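Local atomic coordinates of DUF4973 domain-containing protein (Bacteroides thetaiotaomicron, PDB entry 4QNI), a protein that is of unknown function but, as a two-domain lipoprotein-type protein of a gut Bacteroides, probably serves as an auxiliary nutrient-binding protein. Residues R47-P53 with L120-D126; K135-Q141 with A159-I165; T218-I222 with D293-N297. All blocks are in the same frame, centred on the assembly; numbering follows the deposited sequence.

Contact 1: R47-P53 with L120-D126; sequences RSNYQLP and LLDLKFD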
loop_
_atom_site.group_PDB
_atom_site.type_symbol
_atom_site.label_atom_id
_atom_site.label_comp_id
_atom_site.label_asym_id
_atom_site.label_seq_id
_atom_site.Cartn_x
_atom_site.Cartn_y
_atom_site.Cartn_z
ATOM N N ARG A 47 -24.585 -33.133 6.964
ATOM C CA ARG A 47 -23.295 -33.768 7.194
ATOM C C ARG A 47 -22.424 -33.452 6.035
ATOM O O ARG A 47 -22.825 -33.614 4.880
ATOM C CB ARG A 47 -23.394 -35.281 7.420
ATOM C CG ARG A 47 -23.437 -35.691 8.889
ATOM C CD ARG A 47 -24.558 -35.010 9.694
ATOM N NE ARG A 47 -25.890 -35.233 9.118
ATOM C CZ ARG A 47 -26.640 -36.311 9.340
ATOM N NH1 ARG A 47 -26.212 -37.271 10.148
ATOM N NH2 ARG A 47 -27.832 -36.424 8.776
ATOM N N SER A 48 -21.239 -32.958 6.329
ATOM C CA SER A 48 -20.339 -32.520 5.282
ATOM C C SER A 48 -18.874 -32.636 5.701
ATOM O O SER A 48 -18.563 -33.209 6.758
ATOM C CB SER A 48 -20.668 -31.078 4.927
ATOM O OG SER A 48 -20.092 -30.735 3.685
ATOM N N ASN A 49 -17.971 -32.102 4.857
ATOM C CA ASN A 49 -16.538 -32.139 5.122
ATOM C C ASN A 49 -15.841 -31.053 4.369
ATOM O O ASN A 49 -16.400 -30.489 3.441
ATOM C CB ASN A 49 -15.922 -33.514 4.765
ATOM C CG ASN A 49 -15.805 -33.766 3.282
ATOM O OD1 ASN A 49 -16.756 -34.155 2.637
ATOM N ND2 ASN A 49 -14.649 -33.507 2.700
ATOM N N TYR A 50 -14.593 -30.793 4.738
ATOM C CA TYR A 50 -13.753 -29.833 4.052
ATOM C C TYR A 50 -12.304 -30.275 4.157
ATOM O O TYR A 50 -11.808 -30.491 5.260
ATOM C CB TYR A 50 -13.949 -28.419 4.618
ATOM C CG TYR A 50 -13.271 -27.356 3.785
ATOM C CD1 TYR A 50 -13.926 -26.767 2.703
ATOM C CD2 TYR A 50 -11.979 -26.929 4.078
ATOM C CE1 TYR A 50 -13.311 -25.790 1.930
ATOM C CE2 TYR A 50 -11.353 -25.944 3.314
ATOM C CZ TYR A 50 -12.025 -25.379 2.238
ATOM O OH TYR A 50 -11.438 -24.406 1.473
ATOM N N GLN A 51 -11.629 -30.388 3.011
ATOM C CA GLN A 51 -10.230 -30.786 2.922
ATOM C C GLN A 51 -9.341 -29.526 2.990
ATOM O O GLN A 51 -9.279 -28.738 2.045
ATOM C CB GLN A 51 -10.004 -31.596 1.653
ATOM C CG GLN A 51 -10.691 -32.950 1.706
ATOM C CD GLN A 51 -9.700 -34.044 1.960
ATOM O OE1 GLN A 51 -9.394 -34.395 3.107
ATOM N NE2 GLN A 51 -9.166 -34.602 0.888
ATOM N N LEU A 52 -8.727 -29.295 4.156
ATOM C CA LEU A 52 -7.935 -28.089 4.396
ATOM C C LEU A 52 -6.460 -28.334 4.093
ATOM O O LEU A 52 -5.816 -29.131 4.777
ATOM C CB LEU A 52 -8.143 -27.613 5.854
ATOM C CG LEU A 52 -7.393 -26.362 6.325
ATOM C CD1 LEU A 52 -8.036 -25.088 5.767
ATOM C CD2 LEU A 52 -7.353 -26.301 7.845
ATOM N N PRO A 53 -5.901 -27.639 3.074
ATOM C CA PRO A 53 -4.486 -27.838 2.735
ATOM C C PRO A 53 -3.513 -27.329 3.793
ATOM O O PRO A 53 -3.725 -26.292 4.419
ATOM C CB PRO A 53 -4.320 -27.029 1.445
ATOM C CG PRO A 53 -5.716 -26.836 0.910
ATOM C CD PRO A 53 -6.531 -26.677 2.140
ATOM N N LEU A 120 -3.714 -32.888 3.323
ATOM C CA LEU A 120 -5.048 -32.325 3.448
ATOM C C LEU A 120 -5.631 -32.744 4.760
ATOM O O LEU A 120 -5.697 -33.932 5.052
ATOM C CB LEU A 120 -5.940 -32.736 2.282
ATOM C CG LEU A 120 -5.499 -32.261 0.904
ATOM C CD1 LEU A 120 -6.121 -33.121 -0.186
ATOM C CD2 LEU A 120 -5.866 -30.805 0.686
ATOM N N LEU A 121 -5.983 -31.764 5.590
ATOM C CA LEU A 121 -6.603 -32.007 6.880
ATOM C C LEU A 121 -8.121 -32.124 6.649
ATOM O O LEU A 121 -8.755 -31.138 6.270
ATOM C CB LEU A 121 -6.240 -30.874 7.862
ATOM C CG LEU A 121 -6.718 -31.080 9.299
ATOM C CD1 LEU A 121 -5.813 -32.023 10.046
ATOM C CD2 LEU A 121 -6.819 -29.775 10.018
ATOM N N ASP A 122 -8.686 -33.326 6.822
ATOM C CA ASP A 122 -10.108 -33.549 6.557
ATOM C C ASP A 122 -11.005 -33.089 7.711
ATOM O O ASP A 122 -11.190 -33.797 8.699
ATOM C CB ASP A 122 -10.391 -35.031 6.208
ATOM C CG ASP A 122 -11.757 -35.286 5.546
ATOM O OD1 ASP A 122 -12.417 -34.292 5.092
ATOM O OD2 ASP A 122 -12.145 -36.472 5.429
ATOM N N LEU A 123 -11.604 -31.921 7.566
ATOM C CA LEU A 123 -12.519 -31.397 8.584
ATOM C C LEU A 123 -13.893 -32.027 8.363
ATOM O O LEU A 123 -14.362 -31.996 7.226
ATOM C CB LEU A 123 -12.617 -29.848 8.466
ATOM C CG LEU A 123 -11.329 -29.041 8.358
ATOM C CD1 LEU A 123 -11.639 -27.553 8.095
ATOM C CD2 LEU A 123 -10.467 -29.209 9.616
ATOM N N LYS A 124 -14.532 -32.608 9.413
ATOM C CA LYS A 124 -15.869 -33.194 9.283
ATOM C C LYS A 124 -16.841 -32.272 9.966
ATOM O O LYS A 124 -16.498 -31.673 10.984
ATOM C CB LYS A 124 -15.960 -34.621 9.822
ATOM C CG LYS A 124 -14.941 -35.607 9.223
ATOM C CD LYS A 124 -15.176 -35.934 7.745
ATOM C CE LYS A 124 -14.678 -37.330 7.435
ATOM N NZ LYS A 124 -14.598 -37.586 5.975
ATOM N N PHE A 125 -18.020 -32.091 9.374
ATOM C CA PHE A 125 -18.993 -31.158 9.897
ATOM C C PHE A 125 -20.375 -31.758 10.013
ATOM O O PHE A 125 -20.802 -32.560 9.181
ATOM C CB PHE A 125 -19.093 -29.902 9.009
ATOM C CG PHE A 125 -17.856 -29.054 8.966
ATOM C CD1 PHE A 125 -17.589 -28.135 9.975
ATOM C CD2 PHE A 125 -16.980 -29.131 7.887
ATOM C CE1 PHE A 125 -16.459 -27.323 9.917
ATOM C CE2 PHE A 125 -15.843 -28.315 7.831
ATOM C CZ PHE A 125 -15.571 -27.448 8.863
ATOM N N ASP A 126 -21.085 -31.301 11.053
ATOM C CA ASP A 126 -22.467 -31.627 11.341
ATOM C C ASP A 126 -23.133 -30.293 11.583
ATOM O O ASP A 126 -22.985 -29.710 12.663
ATOM C CB ASP A 126 -22.606 -32.601 12.522
ATOM C CG ASP A 126 -24.018 -33.134 12.679
ATOM O OD1 ASP A 126 -24.927 -32.633 11.980
ATOM O OD2 ASP A 126 -24.213 -34.064 13.483
#
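In the sheet of the N-terminal domain that has strand 118-126 at its middle, strands 47-53 and 120-126 pair antiparallel, with Arg47 opposite Asp126 and Pro53 opposite Leu120. Backbone bonds run in both directions at the hydrogen-bonded pairs Ser48-Phe125, Tyr50-Leu123 and Leu52-Leu121; Leu123 N reaches Tyr50 O at 2.7 Å. Between them, Asn49 CA sits 3.0 Å from Leu123 O in a CA-H...O contact. Side chains alternate between two faces. On the apolar one, Tyr50 CB meets the edge of the Phe125 ring, near its plane, at CE2 (3.7 Å). Leu52 and Leu121 run side by side, CD2 to CD2 at 4.1 Å, and Leu163 of strand 160-168 packs on Leu52 and Leu123. The other face is mostly polar, with Pro53 on Leu120 at its end. Asp122 turns its CG anti to the backbone N (chi1 -164°), which sets OD1 beside Asn49 and OD2 2.7 Å from Lys124 NZ, a salt bridge that meets the carboxylate from above its plane. Asn49 ND2 gives Asp122 OD1 only a weak bond of 3.4 Å, amide and carboxylate nearly perpendicular. With an alanine in place of Asp122, Lys124 would probably lose one of its two acidic partners, keeping Glu42, and Asn49 ND2 its weak acceptor. Farther along, Arg47 lies alongside Asp126, OD1 of Asp126 3.3 Å from Arg47 CD but far from the guanidinium plane, so no N-H points at it and the salt bridge is long and charge-only; Arg47 NE bonds instead to Glu45 O, and Asp126 pairs with Arg128. The backbone thus supplies the firm grip and the apolar face seals the domain interior; the firmest charge pair, Lys124-Asp122, lies within one strand, and across the strands the polar face adds mainly weak or long-range attraction.

Contact 2: K135-Q141 with A159-I165; sequences KWVLPLQ and AKAILRI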
loop_
_atom_site.group_PDB
_atom_site.type_symbol
_atom_site.label_atom_id
_atom_site.label_comp_id
_atom_site.label_asym_id
_atom_site.label_seq_id
_atom_site.Cartn_x
_atom_site.Cartn_y
_atom_site.Cartn_z
ATOM N N LYS A 135 -21.489 -16.054 14.930
ATOM C CA LYS A 135 -20.542 -15.953 13.811
ATOM C C LYS A 135 -19.514 -17.077 14.014
ATOM O O LYS A 135 -18.406 -16.835 14.495
ATOM C CB LYS A 135 -19.939 -14.529 13.789
ATOM C CG LYS A 135 -20.993 -13.412 13.560
ATOM C CD LYS A 135 -20.573 -12.022 14.096
ATOM C CE LYS A 135 -19.277 -11.487 13.524
ATOM N NZ LYS A 135 -19.093 -10.052 13.876
ATOM N N TRP A 136 -19.959 -18.337 13.770
ATOM C CA TRP A 136 -19.192 -19.558 14.028
ATOM C C TRP A 136 -17.875 -19.562 13.279
ATOM O O TRP A 136 -17.843 -19.380 12.068
ATOM C CB TRP A 136 -19.991 -20.820 13.700
ATOM C CG TRP A 136 -21.152 -21.065 14.637
ATOM C CD1 TRP A 136 -22.478 -21.004 14.326
ATOM C CD2 TRP A 136 -21.082 -21.390 16.039
ATOM N NE1 TRP A 136 -23.236 -21.326 15.431
ATOM C CE2 TRP A 136 -22.405 -21.562 16.494
ATOM C CE3 TRP A 136 -20.025 -21.606 16.944
ATOM C CZ2 TRP A 136 -22.704 -21.913 17.823
ATOM C CZ3 TRP A 136 -20.320 -21.953 18.256
ATOM C CH2 TRP A 136 -21.645 -22.100 18.684
ATOM N N VAL A 137 -16.800 -19.790 14.022
ATOM C CA VAL A 137 -15.438 -19.832 13.521
ATOM C C VAL A 137 -14.749 -21.090 14.081
ATOM O O VAL A 137 -14.939 -21.421 15.263
ATOM C CB VAL A 137 -14.714 -18.509 13.963
ATOM C CG1 VAL A 137 -13.231 -18.699 14.216
ATOM C CG2 VAL A 137 -14.939 -17.399 12.960
ATOM N N LEU A 138 -13.899 -21.740 13.265
ATOM C CA LEU A 138 -13.123 -22.862 13.757
ATOM C C LEU A 138 -11.670 -22.406 13.860
ATOM O O LEU A 138 -11.033 -22.235 12.815
ATOM C CB LEU A 138 -13.282 -24.106 12.854
ATOM C CG LEU A 138 -12.497 -25.357 13.276
ATOM C CD1 LEU A 138 -12.955 -25.854 14.649
ATOM C CD2 LEU A 138 -12.617 -26.467 12.198
ATOM N N PRO A 139 -11.132 -22.157 15.092
ATOM C CA PRO A 139 -9.733 -21.686 15.204
ATOM C C PRO A 139 -8.728 -22.847 15.360
ATOM O O PRO A 139 -8.877 -23.663 16.254
ATOM C CB PRO A 139 -9.780 -20.792 16.441
ATOM C CG PRO A 139 -10.873 -21.418 17.342
ATOM C CD PRO A 139 -11.770 -22.263 16.427
ATOM N N LEU A 140 -7.706 -22.916 14.485
ATOM C CA LEU A 140 -6.710 -23.997 14.476
ATOM C C LEU A 140 -5.300 -23.469 14.440
ATOM O O LEU A 140 -5.058 -22.392 13.922
ATOM C CB LEU A 140 -6.898 -24.930 13.237
ATOM C CG LEU A 140 -8.290 -25.543 13.026
ATOM C CD1 LEU A 140 -8.466 -26.014 11.608
ATOM C CD2 LEU A 140 -8.530 -26.667 13.988
ATOM N N GLN A 141 -4.351 -24.276 14.910
ATOM C CA GLN A 141 -2.939 -23.928 14.859
ATOM C C GLN A 141 -2.098 -25.154 14.578
ATOM O O GLN A 141 -2.484 -26.272 14.935
ATOM C CB GLN A 141 -2.488 -23.260 16.180
ATOM C CG GLN A 141 -2.649 -24.166 17.394
ATOM C CD GLN A 141 -2.246 -23.557 18.718
ATOM O OE1 GLN A 141 -2.921 -23.751 19.742
ATOM N NE2 GLN A 141 -1.119 -22.863 18.748
ATOM N N ALA A 159 0.981 -20.121 10.416
ATOM C CA ALA A 159 0.836 -21.331 11.227
ATOM C C ALA A 159 -0.514 -21.365 11.972
ATOM O O ALA A 159 -0.773 -22.295 12.732
ATOM C CB ALA A 159 1.990 -21.425 12.206
ATOM N N LYS A 160 -1.387 -20.383 11.708
ATOM C CA LYS A 160 -2.693 -20.265 12.345
ATOM C C LYS A 160 -3.788 -20.038 11.327
ATOM O O LYS A 160 -3.590 -19.314 10.360
ATOM C CB LYS A 160 -2.674 -19.136 13.395
ATOM C CG LYS A 160 -2.151 -19.646 14.736
ATOM C CD LYS A 160 -1.397 -18.608 15.502
ATOM C CE LYS A 160 -1.096 -19.031 16.915
ATOM N NZ LYS A 160 -0.449 -20.372 16.999
ATOM N N ALA A 161 -4.938 -20.678 11.541
ATOM C CA ALA A 161 -6.088 -20.583 10.658
ATOM C C ALA A 161 -7.376 -20.318 11.481
ATOM O O ALA A 161 -7.819 -21.190 12.236
ATOM C CB ALA A 161 -6.225 -21.873 9.835
ATOM N N ILE A 162 -7.951 -19.111 11.346
ATOM C CA ILE A 162 -9.194 -18.720 11.992
ATOM C C ILE A 162 -10.231 -18.803 10.884
ATOM O O ILE A 162 -10.299 -17.917 10.032
ATOM C CB ILE A 162 -9.074 -17.333 12.671
ATOM C CG1 ILE A 162 -7.882 -17.237 13.657
ATOM C CG2 ILE A 162 -10.374 -16.906 13.333
ATOM C CD1 ILE A 162 -7.656 -18.413 14.727
ATOM N N LEU A 163 -10.960 -19.947 10.821
ATOM C CA LEU A 163 -11.864 -20.205 9.706
ATOM C C LEU A 163 -13.325 -19.872 9.983
ATOM O O LEU A 163 -14.002 -20.567 10.740
ATOM C CB LEU A 163 -11.754 -21.656 9.174
ATOM C CG LEU A 163 -10.343 -22.283 9.043
ATOM C CD1 LEU A 163 -10.427 -23.799 8.867
ATOM C CD2 LEU A 163 -9.503 -21.601 7.942
ATOM N N ARG A 164 -13.814 -18.810 9.333
ATOM C CA ARG A 164 -15.222 -18.467 9.372
ATOM C C ARG A 164 -15.900 -19.456 8.457
ATOM O O ARG A 164 -15.657 -19.439 7.232
ATOM C CB ARG A 164 -15.496 -17.011 8.946
ATOM C CG ARG A 164 -16.991 -16.691 8.860
ATOM C CD ARG A 164 -17.574 -16.328 10.214
ATOM N NE ARG A 164 -19.022 -16.116 10.169
ATOM C CZ ARG A 164 -19.623 -14.942 9.980
ATOM N NH1 ARG A 164 -18.910 -13.855 9.726
ATOM N NH2 ARG A 164 -20.942 -14.856 10.004
ATOM N N ILE A 165 -16.633 -20.398 9.064
ATOM C CA ILE A 165 -17.272 -21.443 8.279
ATOM C C ILE A 165 -18.617 -21.010 7.812
ATOM O O ILE A 165 -19.499 -20.680 8.628
ATOM C CB ILE A 165 -17.391 -22.779 9.067
ATOM C CG1 ILE A 165 -16.016 -23.254 9.634
ATOM C CG2 ILE A 165 -18.108 -23.851 8.232
ATOM C CD1 ILE A 165 -14.958 -23.502 8.645
HETATM O O HOH W 1 -20.073 -18.739 10.526
#
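CG of Arg164 stands anti to its own backbone nitrogen (chi1 175°) and the chain bends at chi2 (83°), a course that carries the guanidinium back over Lys135. There Lys135 CB covers one face, 3.8 Å above the plane and over its centre. At the edge, in plane, Arg164 NE donates to a water at 2.8 Å; the water also lies 2.8 Å from Trp136 O and from Ile165 O, each a possible acceptor. Beyond the segments Arg164 NH2 forms a salt bridge with Glu225, while Lys135 NZ bonds to Leu91 O and Tyr85 OH.

From there the strands run antiparallel. Leu138 pairs with Leu163 and Leu140 with Ala161, each through two backbone bonds; Ala161 N points almost straight at Leu140 O (177°). At the Trp136 end the link slackens to a weak bond from Ile165 N to Trp136 O. Pro139, lacking an N-H, falls at a non-hydrogen-bonded position, opposite Ile162, whose CD1 reaches its CB. Val137 CG1 presses on Ile162 CG2 at 3.5 Å, a close carbon-carbon approach; helix 74-85 covers this face, with Leu77 on Val137 and Pro139 and Thr76 on Ile162. On the other face Leu140 CD1 meets Leu163 CD1 at 4.0 Å, and Phe15 of the second subunit packs on Leu140 and Ala161.

The pairing is apolar in the middle, with polar or charged groups at both ends. The buried guanidinium is held by water, acid and an aliphatic cover; Glu225 would be expected to offset its charge and ease the presence of Lys135, whose NZ lies 5.6 Å from Arg164 NH1.

Contact 3: T218-I222 with D293-N297; sequences TYAGI and DYYFN. With EDO (1,2-ethanediol), chain E.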
loop_
_atom_site.group_PDB
_atom_site.type_symbol
_atom_site.label_atom_id
_atom_site.label_comp_id
_atom_site.label_asym_id
_atom_site.label_seq_id
_atom_site.Cartn_x
_atom_site.Cartn_y
_atom_site.Cartn_z
ATOM N N THR A 218 -32.295 -14.252 6.531
ATOM C CA THR A 218 -31.620 -12.962 6.402
ATOM C C THR A 218 -31.950 -12.215 7.692
ATOM O O THR A 218 -32.944 -12.553 8.358
ATOM C CB THR A 218 -32.068 -12.148 5.158
ATOM O OG1 THR A 218 -33.343 -11.553 5.425
ATOM C CG2 THR A 218 -32.038 -12.933 3.799
ATOM N N TYR A 219 -31.184 -11.203 8.047
ATOM C CA TYR A 219 -31.645 -10.333 9.113
ATOM C C TYR A 219 -32.738 -9.410 8.510
ATOM O O TYR A 219 -32.744 -9.183 7.296
ATOM C CB TYR A 219 -30.504 -9.537 9.757
ATOM C CG TYR A 219 -29.547 -10.435 10.506
ATOM C CD1 TYR A 219 -29.938 -11.079 11.676
ATOM C CD2 TYR A 219 -28.270 -10.686 10.015
ATOM C CE1 TYR A 219 -29.097 -11.982 12.313
ATOM C CE2 TYR A 219 -27.403 -11.549 10.673
ATOM C CZ TYR A 219 -27.823 -12.199 11.820
ATOM O OH TYR A 219 -26.970 -13.029 12.488
ATOM N N ALA A 220 -33.691 -8.955 9.340
ATOM C CA ALA A 220 -34.779 -8.083 8.904
ATOM C C ALA A 220 -34.249 -6.743 8.397
ATOM O O ALA A 220 -33.418 -6.115 9.051
ATOM C CB ALA A 220 -35.769 -7.876 10.045
ATOM N N GLY A 221 -34.685 -6.362 7.206
ATOM C CA GLY A 221 -34.285 -5.132 6.539
ATOM C C GLY A 221 -32.824 -4.724 6.603
ATOM O O GLY A 221 -31.952 -5.378 6.025
ATOM N N ILE A 222 -32.560 -3.608 7.299
ATOM C CA ILE A 222 -31.234 -2.983 7.418
ATOM C C ILE A 222 -30.368 -3.626 8.488
ATOM O O ILE A 222 -29.171 -3.325 8.551
ATOM C CB ILE A 222 -31.353 -1.465 7.647
ATOM C CG1 ILE A 222 -32.196 -1.156 8.895
ATOM C CG2 ILE A 222 -31.920 -0.803 6.396
ATOM C CD1 ILE A 222 -32.039 0.138 9.348
ATOM N N ASP A 293 -42.190 -8.885 0.443
ATOM C CA ASP A 293 -42.984 -7.782 0.943
ATOM C C ASP A 293 -43.367 -8.045 2.403
ATOM O O ASP A 293 -44.247 -8.864 2.681
ATOM C CB ASP A 293 -44.250 -7.590 0.044
ATOM C CG ASP A 293 -44.967 -6.270 0.242
ATOM O OD1 ASP A 293 -44.775 -5.638 1.304
ATOM O OD2 ASP A 293 -45.788 -5.918 -0.608
ATOM N N TYR A 294 -42.693 -7.370 3.326
ATOM C CA TYR A 294 -42.998 -7.519 4.744
ATOM C C TYR A 294 -42.699 -6.230 5.532
ATOM O O TYR A 294 -42.001 -5.305 5.068
ATOM C CB TYR A 294 -42.284 -8.741 5.377
ATOM C CG TYR A 294 -40.781 -8.630 5.471
ATOM C CD1 TYR A 294 -40.174 -8.017 6.566
ATOM C CD2 TYR A 294 -39.960 -9.223 4.521
ATOM C CE1 TYR A 294 -38.783 -7.930 6.671
ATOM C CE2 TYR A 294 -38.570 -9.124 4.601
ATOM C CZ TYR A 294 -37.986 -8.498 5.692
ATOM O OH TYR A 294 -36.623 -8.422 5.796
ATOM N N TYR A 295 -43.253 -6.208 6.742
ATOM C CA TYR A 295 -43.135 -5.149 7.726
ATOM C C TYR A 295 -42.579 -5.679 9.049
ATOM O O TYR A 295 -42.941 -6.783 9.455
ATOM C CB TYR A 295 -44.509 -4.558 8.001
ATOM C CG TYR A 295 -45.161 -3.856 6.843
ATOM C CD1 TYR A 295 -45.960 -4.555 5.939
ATOM C CD2 TYR A 295 -45.105 -2.471 6.726
ATOM C CE1 TYR A 295 -46.621 -3.899 4.898
ATOM C CE2 TYR A 295 -45.789 -1.803 5.714
ATOM C CZ TYR A 295 -46.532 -2.524 4.790
ATOM O OH TYR A 295 -47.201 -1.873 3.788
ATOM N N PHE A 296 -41.788 -4.867 9.766
ATOM C CA PHE A 296 -41.300 -5.232 11.101
ATOM C C PHE A 296 -40.930 -3.978 11.875
ATOM O O PHE A 296 -40.668 -2.937 11.269
ATOM C CB PHE A 296 -40.101 -6.215 11.036
ATOM C CG PHE A 296 -38.772 -5.573 10.734
ATOM C CD1 PHE A 296 -38.417 -5.253 9.429
ATOM C CD2 PHE A 296 -37.870 -5.284 11.758
ATOM C CE1 PHE A 296 -37.189 -4.656 9.151
ATOM C CE2 PHE A 296 -36.643 -4.680 11.480
ATOM C CZ PHE A 296 -36.305 -4.384 10.175
ATOM N N ASN A 297 -40.833 -4.103 13.206
ATOM C CA ASN A 297 -40.437 -3.014 14.090
ATOM C C ASN A 297 -39.003 -3.180 14.552
ATOM O O ASN A 297 -38.653 -4.210 15.137
ATOM C CB ASN A 297 -41.350 -2.941 15.324
ATOM C CG ASN A 297 -42.807 -2.665 15.045
ATOM O OD1 ASN A 297 -43.161 -1.865 14.180
ATOM N ND2 ASN A 297 -43.684 -3.274 15.829
HETATM C C1 EDO E . -34.161 -9.525 3.159
HETATM O O1 EDO E . -35.276 -9.671 4.015
HETATM C C2 EDO E . -34.167 -8.147 2.522
HETATM O O2 EDO E . -33.869 -7.163 3.494
#
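Hydrogen bonding centres on the hydroxyl of Tyr294. Gly221 N donates to Tyr294 OH at 3.2 Å, nearly straight (174°), from the edge of the ring and near its plane. The same OH lies 2.6 Å from O1 of a 1,2-ethanediol, also in the ring plane, with either partner able to be the donor. That O1 gives a weak bond to Thr218 OG1 (3.0 Å), which itself donates to Tyr219 O from above the carbonyl plane. Tyr294 OH and Thr218 OG1, one from each segment, thus hold O1 of the diol, which probably came from the crystallisation liquor.

Apolar contact rests on Phe296. Ala220 CB stands over the centre of its ring, 3.4 Å from the centroid and 7° off the normal, a clean CH-pi contact. CG of Phe296 is placed between the backbone N and the carbonyl carbon (chi1 79°), as is that of Tyr294, and both rings reach out from strand 293-297 toward the turn.

Backbone shape matters too. Gly221 has positive phi, a backbone shape glycine adopts most readily, and a beta carbon there would run into Phe296 CE1. Gly221 N lies 3.6 Å from Phe296 CE1, so the turn is fitted closely against the ring.

Around these groups, Ile235 of strand 234-240 touches Thr218, Ala220 and Tyr294, and Val310 packs on both aromatic rings. The segments are not paired as neighbouring strands: this is side-chain packing across the large antiparallel sheet of the C-terminal BT_3044-like domain, which the meeting of non-adjacent strands suggests is curved, and two strand-borne aromatics close on the turn following strand 215-219.

Overall arrangement
Along the chain the three contacts come in series. Contacts 1 and 2 belong to two sheets of the N-terminal part, their centres 13 Å apart, and they touch: Leu52 CD2 lies 3.9 Å from Leu140 CD1, and Phe125 packs on Ile165. Strand 118-126 is followed directly by strand 135-142, so the chain steps from one layer to the other and the apolar faces meet as a shared core; both contacts also reach the second subunit. Contact 3 sits in the large antiparallel sheet of the C-terminal part, about 34 Å and 30 Å, centre to centre, from contacts 1 and 2, although its nearest atoms come within about 6 Å of contact 2, consistent with two domains set side by side.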